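Local coordinates for putative uncharacterized protein (Ustilago maydis, PDB 4GNX) that binds single-stranded DNA as part of the replication protein A complex, through a chain of OB-fold domains, at residues E195-G207 with S215-D227. Sequence-based numbering, arbitrary orientation.
Sequences EKPVLAFKGVKVG and SMFSSSTMLINPD. With nucleotides of chain G.
Strand 198-201 runs antiparallel to 220-224, their axes 4.6 Å apart at closest, with Ala200-Leu223 and Lys202-Thr221 as hydrogen-bonded pairs; both segments turn a corner, at Lys202-Gly203 and Ser218-Ser219, and on its other side pair again where Lys205 meets Ser215. On the face carrying Leu199 and Phe201, the Phe201 ring takes Met222 CB over one face, CE2 to CB 3.4 Å. Met216 SD comes to the same ring at its edge, in plane, 5.0 Å from the centroid, a Met-aromatic contact. Further along, Leu199 and Ile224 lie side by side, CD2 to CG1 3.7 Å. Asn225 closes this end: its chi1 of -54° sets the amide beside its own backbone N, and OD1 accepts Val198 N at 2.7 Å from above the carbonyl plane, while its backbone N bonds Val198 O. At the corner, the type I turn from Phe217 to Ser220 places Ser220 OG to accept Phe217 N.

Beyond it lies the DNA. The Lys205 chain starts out extended, CG anti to the backbone N (chi1 -167°), and passes over the Phe217 ring, its CB 4.1 Å from the centroid in a CH-pi contact. A bend at chi3 then brings NZ to OP2 of DT6 of chain G (2.9 Å) and O4 of DT7 of chain G, one ammonium gripping both phosphate and base. Ser218 N donates to O2 of DT5 of chain G at 2.9 Å, so the turn holds the base through a backbone N-H.

The paired strands belong to the curled OB-fold barrel: strand 135-152 bonds along 198-207, and from strand 174-180 Leu177 packs against Phe201, Leu179 against Met222, and both against Met216. Helix 229-242, a neighbour outside the barrel strands, meets Val198.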
loop_
_atom_site.group_PDB
_atom_site.type_symbol
_atom_site.label_atom_id
_atom_site.label_comp_id
_atom_site.label_asym_id
_atom_site.label_seq_id
_atom_site.Cartn_x
_atom_site.Cartn_y
_atom_site.Cartn_z
ATOM N N GLU C 195 -5.818 -5.262 -40.995
ATOM C CA GLU C 195 -5.837 -6.666 -41.379
ATOM C C GLU C 195 -5.297 -7.568 -40.269
ATOM O O GLU C 195 -4.259 -8.223 -40.426
ATOM C CB GLU C 195 -5.102 -6.898 -42.707
ATOM C CG GLU C 195 -6.002 -6.852 -43.940
ATOM C CD GLU C 195 -6.363 -5.439 -44.377
ATOM O OE1 GLU C 195 -5.816 -4.468 -43.803
ATOM O OE2 GLU C 195 -7.195 -5.299 -45.302
ATOM N N LYS C 196 -6.012 -7.578 -39.142
ATOM C CA LYS C 196 -5.820 -8.560 -38.061
ATOM C C LYS C 196 -4.365 -8.906 -37.692
ATOM O O LYS C 196 -3.967 -10.076 -37.742
ATOM C CB LYS C 196 -6.607 -9.838 -38.385
ATOM C CG LYS C 196 -7.861 -10.031 -37.552
ATOM C CD LYS C 196 -9.021 -9.141 -37.957
ATOM C CE LYS C 196 -10.130 -9.293 -36.932
ATOM N NZ LYS C 196 -11.268 -8.361 -37.150
ATOM N N PRO C 197 -3.576 -7.893 -37.289
ATOM C CA PRO C 197 -2.170 -8.164 -37.045
ATOM C C PRO C 197 -1.970 -8.935 -35.740
ATOM O O PRO C 197 -2.902 -9.063 -34.941
ATOM C CB PRO C 197 -1.578 -6.763 -36.919
ATOM C CG PRO C 197 -2.679 -5.960 -36.308
ATOM C CD PRO C 197 -3.959 -6.534 -36.850
ATOM N N VAL C 198 -0.767 -9.457 -35.537
ATOM C CA VAL C 198 -0.391 -9.946 -34.223
ATOM C C VAL C 198 0.265 -8.794 -33.482
ATOM O O VAL C 198 1.095 -8.075 -34.049
ATOM C CB VAL C 198 0.570 -11.153 -34.289
ATOM C CG1 VAL C 198 0.859 -11.673 -32.887
ATOM C CG2 VAL C 198 -0.019 -12.262 -35.151
ATOM N N LEU C 199 -0.129 -8.614 -32.224
ATOM C CA LEU C 199 0.500 -7.630 -31.351
ATOM C C LEU C 199 1.123 -8.300 -30.144
ATOM O O LEU C 199 0.500 -9.164 -29.511
ATOM C CB LEU C 199 -0.510 -6.599 -30.882
ATOM C CG LEU C 199 -1.220 -5.791 -31.958
ATOM C CD1 LEU C 199 -2.140 -4.765 -31.304
ATOM C CD2 LEU C 199 -0.229 -5.124 -32.900
ATOM N N ALA C 200 2.350 -7.886 -29.832
ATOM C CA ALA C 200 3.128 -8.471 -28.740
ATOM C C ALA C 200 3.426 -7.425 -27.668
ATOM O O ALA C 200 3.994 -6.372 -27.957
ATOM C CB ALA C 200 4.418 -9.078 -29.275
ATOM N N PHE C 201 3.057 -7.724 -26.430
ATOM C CA PHE C 201 3.206 -6.766 -25.346
ATOM C C PHE C 201 4.196 -7.190 -24.267
ATOM O O PHE C 201 4.133 -8.320 -23.757
ATOM C CB PHE C 201 1.847 -6.481 -24.725
ATOM C CG PHE C 201 0.928 -5.714 -25.622
ATOM C CD1 PHE C 201 0.129 -6.370 -26.553
ATOM C CD2 PHE C 201 0.860 -4.328 -25.548
ATOM C CE1 PHE C 201 -0.720 -5.660 -27.392
ATOM C CE2 PHE C 201 0.006 -3.617 -26.383
ATOM C CZ PHE C 201 -0.783 -4.285 -27.310
ATOM N N LYS C 202 5.113 -6.274 -23.933
ATOM C CA LYS C 202 6.047 -6.458 -22.814
ATOM C C LYS C 202 5.713 -5.503 -21.672
ATOM O O LYS C 202 5.536 -4.300 -21.886
ATOM C CB LYS C 202 7.509 -6.287 -23.260
ATOM C CG LYS C 202 8.465 -7.285 -22.620
ATOM C CD LYS C 202 9.005 -6.795 -21.288
ATOM C CE LYS C 202 8.933 -7.872 -20.219
ATOM N NZ LYS C 202 9.525 -9.162 -20.650
ATOM N N GLY C 203 5.614 -6.057 -20.467
ATOM C CA GLY C 203 5.360 -5.276 -19.258
ATOM C C GLY C 203 4.059 -4.504 -19.315
ATOM O O GLY C 203 4.054 -3.306 -19.561
ATOM N N VAL C 204 2.954 -5.203 -19.086
ATOM C CA VAL C 204 1.635 -4.615 -19.180
ATOM C C VAL C 204 0.955 -4.763 -17.821
ATOM O O VAL C 204 1.184 -5.753 -17.123
ATOM C CB VAL C 204 0.854 -5.308 -20.314
ATOM C CG1 VAL C 204 -0.650 -5.102 -20.203
ATOM C CG2 VAL C 204 1.352 -4.801 -21.652
ATOM N N LYS C 205 0.146 -3.773 -17.433
ATOM C CA LYS C 205 -0.549 -3.809 -16.141
ATOM C C LYS C 205 -1.824 -4.621 -16.232
ATOM O O LYS C 205 -2.607 -4.445 -17.159
ATOM C CB LYS C 205 -0.876 -2.404 -15.634
ATOM C CG LYS C 205 -1.295 -2.391 -14.166
ATOM C CD LYS C 205 -1.883 -1.059 -13.705
ATOM C CE LYS C 205 -3.112 -0.648 -14.510
ATOM N NZ LYS C 205 -3.703 0.617 -13.991
ATOM N N VAL C 206 -2.023 -5.512 -15.258
ATOM C CA VAL C 206 -3.263 -6.286 -15.141
ATOM C C VAL C 206 -4.257 -5.592 -14.200
ATOM O O VAL C 206 -4.020 -5.484 -12.991
ATOM C CB VAL C 206 -2.989 -7.718 -14.638
ATOM C CG1 VAL C 206 -4.294 -8.459 -14.358
ATOM C CG2 VAL C 206 -2.128 -8.482 -15.636
ATOM N N GLY C 207 -5.359 -5.107 -14.773
ATOM C CA GLY C 207 -6.484 -4.586 -13.993
ATOM C C GLY C 207 -7.589 -5.625 -13.876
ATOM O O GLY C 207 -7.612 -6.611 -14.633
ATOM N N SER C 215 -3.700 -2.696 -19.263
ATOM C CA SER C 215 -3.329 -1.315 -19.469
ATOM C C SER C 215 -1.820 -1.208 -19.602
ATOM O O SER C 215 -1.079 -1.979 -18.983
ATOM C CB SER C 215 -3.799 -0.461 -18.298
ATOM O OG SER C 215 -3.123 0.783 -18.296
ATOM N N MET C 216 -1.370 -0.235 -20.391
ATOM C CA MET C 216 0.060 0.003 -20.563
ATOM C C MET C 216 0.651 0.949 -19.529
ATOM O O MET C 216 -0.027 1.839 -19.024
ATOM C CB MET C 216 0.362 0.500 -21.973
ATOM C CG MET C 216 0.170 -0.594 -23.009
ATOM S SD MET C 216 1.345 -0.586 -24.386
ATOM C CE MET C 216 0.999 1.028 -25.094
ATOM N N PHE C 217 1.917 0.715 -19.207
ATOM C CA PHE C 217 2.743 1.673 -18.488
ATOM C C PHE C 217 3.672 2.422 -19.444
ATOM O O PHE C 217 3.946 1.957 -20.556
ATOM C CB PHE C 217 3.592 0.950 -17.457
ATOM C CG PHE C 217 2.851 0.592 -16.215
ATOM C CD1 PHE C 217 3.072 -0.628 -15.596
ATOM C CD2 PHE C 217 1.934 1.481 -15.658
ATOM C CE1 PHE C 217 2.399 -0.962 -14.438
ATOM C CE2 PHE C 217 1.252 1.152 -14.502
ATOM C CZ PHE C 217 1.490 -0.072 -13.886
ATOM N N SER C 218 4.157 3.577 -18.994
ATOM C CA SER C 218 5.169 4.359 -19.703
ATOM C C SER C 218 6.217 3.441 -20.308
ATOM O O SER C 218 6.631 3.608 -21.455
ATOM C CB SER C 218 5.832 5.325 -18.716
ATOM O OG SER C 218 7.079 5.828 -19.172
ATOM N N SER C 219 6.603 2.454 -19.506
ATOM C CA SER C 219 7.656 1.496 -19.800
ATOM C C SER C 219 7.214 0.338 -20.675
ATOM O O SER C 219 8.051 -0.466 -21.083
ATOM C CB SER C 219 8.167 0.926 -18.481
ATOM O OG SER C 219 7.132 0.916 -17.511
ATOM N N SER C 220 5.909 0.238 -20.945
ATOM C CA SER C 220 5.375 -0.885 -21.690
ATOM C C SER C 220 5.735 -0.768 -23.156
ATOM O O SER C 220 6.045 0.318 -23.644
ATOM C CB SER C 220 3.860 -0.972 -21.538
ATOM O OG SER C 220 3.482 -1.135 -20.189
ATOM N N THR C 221 5.657 -1.901 -23.849
ATOM C CA THR C 221 6.100 -2.025 -25.224
ATOM C C THR C 221 5.129 -2.872 -26.042
ATOM O O THR C 221 4.604 -3.870 -25.545
ATOM C CB THR C 221 7.536 -2.600 -25.251
ATOM O OG1 THR C 221 8.445 -1.544 -25.571
ATOM C CG2 THR C 221 7.711 -3.750 -26.266
ATOM N N MET C 222 4.879 -2.458 -27.285
ATOM C CA MET C 222 4.131 -3.288 -28.234
ATOM C C MET C 222 4.760 -3.352 -29.636
ATOM O O MET C 222 5.260 -2.351 -30.158
ATOM C CB MET C 222 2.659 -2.876 -28.317
ATOM C CG MET C 222 2.421 -1.488 -28.881
ATOM S SD MET C 222 1.116 -1.462 -30.127
ATOM C CE MET C 222 -0.352 -1.294 -29.126
ATOM N N LEU C 223 4.725 -4.540 -30.232
ATOM C CA LEU C 223 5.258 -4.756 -31.570
ATOM C C LEU C 223 4.146 -5.200 -32.493
ATOM O O LEU C 223 3.239 -5.936 -32.083
ATOM C CB LEU C 223 6.345 -5.825 -31.540
ATOM C CG LEU C 223 7.735 -5.392 -31.088
ATOM C CD1 LEU C 223 8.383 -6.520 -30.305
ATOM C CD2 LEU C 223 8.581 -4.972 -32.287
ATOM N N ILE C 224 4.218 -4.757 -33.742
ATOM C CA ILE C 224 3.198 -5.107 -34.719
ATOM C C ILE C 224 3.741 -6.129 -35.715
ATOM O O ILE C 224 4.558 -5.797 -36.575
ATOM C CB ILE C 224 2.655 -3.851 -35.426
ATOM C CG1 ILE C 224 2.225 -2.810 -34.374
ATOM C CG2 ILE C 224 1.506 -4.223 -36.359
ATOM C CD1 ILE C 224 2.315 -1.362 -34.819
ATOM N N ASN C 225 3.282 -7.372 -35.580
ATOM C CA ASN C 225 3.740 -8.482 -36.416
ATOM C C ASN C 225 5.255 -8.687 -36.342
ATOM O O ASN C 225 5.958 -8.546 -37.340
ATOM C CB ASN C 225 3.281 -8.296 -37.866
ATOM C CG ASN C 225 1.786 -8.079 -37.977
ATOM O OD1 ASN C 225 0.992 -8.929 -37.567
ATOM N ND2 ASN C 225 1.392 -6.941 -38.539
ATOM N N PRO C 226 5.763 -9.012 -35.146
ATOM C CA PRO C 226 7.188 -9.287 -34.991
ATOM C C PRO C 226 7.548 -10.640 -35.589
ATOM O O PRO C 226 6.711 -11.545 -35.619
ATOM C CB PRO C 226 7.371 -9.331 -33.477
ATOM C CG PRO C 226 6.050 -9.786 -32.957
ATOM C CD PRO C 226 5.017 -9.225 -33.893
ATOM N N ASP C 227 8.782 -10.777 -36.057
ATOM C CA ASP C 227 9.208 -12.030 -36.655
ATOM C C ASP C 227 9.610 -13.013 -35.554
ATOM O O ASP C 227 10.790 -13.313 -35.359
ATOM C CB ASP C 227 10.337 -11.797 -37.660
ATOM C CG ASP C 227 10.113 -12.542 -38.969
ATOM O OD1 ASP C 227 9.112 -12.249 -39.663
ATOM O OD2 ASP C 227 10.944 -13.410 -39.309
ATOM P P DT G 5 1.971 9.280 -10.205
ATOM O OP1 DT G 5 0.924 9.329 -9.152
ATOM O OP2 DT G 5 3.235 8.539 -9.929
ATOM O "O5'" DT G 5 1.261 8.605 -11.468
ATOM C "C5'" DT G 5 0.872 7.210 -11.444
ATOM C "C4'" DT G 5 0.411 6.724 -12.803
ATOM O "O4'" DT G 5 1.362 7.099 -13.829
ATOM C "C3'" DT G 5 0.263 5.205 -12.925
ATOM O "O3'" DT G 5 -0.753 4.866 -13.880
ATOM C "C2'" DT G 5 1.609 4.778 -13.481
ATOM C "C1'" DT G 5 1.941 5.933 -14.412
ATOM N N1 DT G 5 3.384 6.186 -14.608
ATOM C C2 DT G 5 3.970 5.715 -15.762
ATOM O O2 DT G 5 3.358 5.090 -16.613
ATOM N N3 DT G 5 5.311 5.995 -15.879
ATOM C C4 DT G 5 6.103 6.689 -14.982
ATOM O O4 DT G 5 7.294 6.868 -15.228
ATOM C C5 DT G 5 5.422 7.157 -13.795
ATOM C C7 DT G 5 6.199 7.913 -12.763
ATOM C C6 DT G 5 4.117 6.883 -13.668
ATOM P P DT G 6 -2.066 3.968 -13.634
ATOM O OP1 DT G 6 -2.211 3.583 -12.207
ATOM O OP2 DT G 6 -2.073 2.909 -14.679
ATOM O "O5'" DT G 6 -3.210 5.027 -13.968
ATOM C "C5'" DT G 6 -3.623 6.010 -12.993
ATOM C "C4'" DT G 6 -4.116 7.273 -13.666
ATOM O "O4'" DT G 6 -3.115 7.791 -14.573
ATOM C "C3'" DT G 6 -5.403 7.125 -14.476
ATOM O "O3'" DT G 6 -6.309 8.174 -14.127
ATOM C "C2'" DT G 6 -4.947 7.186 -15.924
ATOM C "C1'" DT G 6 -3.646 7.972 -15.878
ATOM N N1 DT G 6 -2.625 7.513 -16.849
ATOM C C2 DT G 6 -2.216 8.371 -17.845
ATOM O O2 DT G 6 -2.659 9.501 -17.977
ATOM N N3 DT G 6 -1.265 7.855 -18.690
ATOM C C4 DT G 6 -0.695 6.597 -18.638
ATOM O O4 DT G 6 0.148 6.273 -19.469
ATOM C C5 DT G 6 -1.165 5.753 -17.564
ATOM C C7 DT G 6 -0.600 4.375 -17.423
ATOM C C6 DT G 6 -2.095 6.245 -16.736
ATOM P P DT G 7 -7.675 7.750 -13.423
ATOM O OP1 DT G 7 -8.344 8.961 -12.883
ATOM O OP2 DT G 7 -7.365 6.619 -12.510
ATOM O "O5'" DT G 7 -8.507 7.206 -14.668
ATOM C "C5'" DT G 7 -8.792 8.056 -15.799
ATOM C "C4'" DT G 7 -9.713 7.362 -16.778
ATOM O "O4'" DT G 7 -9.049 6.223 -17.369
ATOM C "C3'" DT G 7 -11.013 6.817 -16.193
ATOM O "O3'" DT G 7 -12.022 6.920 -17.198
ATOM C "C2'" DT G 7 -10.679 5.363 -15.904
ATOM C "C1'" DT G 7 -9.740 5.022 -17.049
ATOM N N1 DT G 7 -8.725 3.984 -16.778
ATOM C C2 DT G 7 -8.563 2.997 -17.722
ATOM O O2 DT G 7 -9.242 2.922 -18.731
ATOM N N3 DT G 7 -7.575 2.088 -17.436
ATOM C C4 DT G 7 -6.740 2.080 -16.335
ATOM O O4 DT G 7 -5.898 1.196 -16.214
ATOM C C5 DT G 7 -6.960 3.148 -15.389
ATOM C C7 DT G 7 -6.113 3.211 -14.158
ATOM C C6 DT G 7 -7.922 4.042 -15.659
#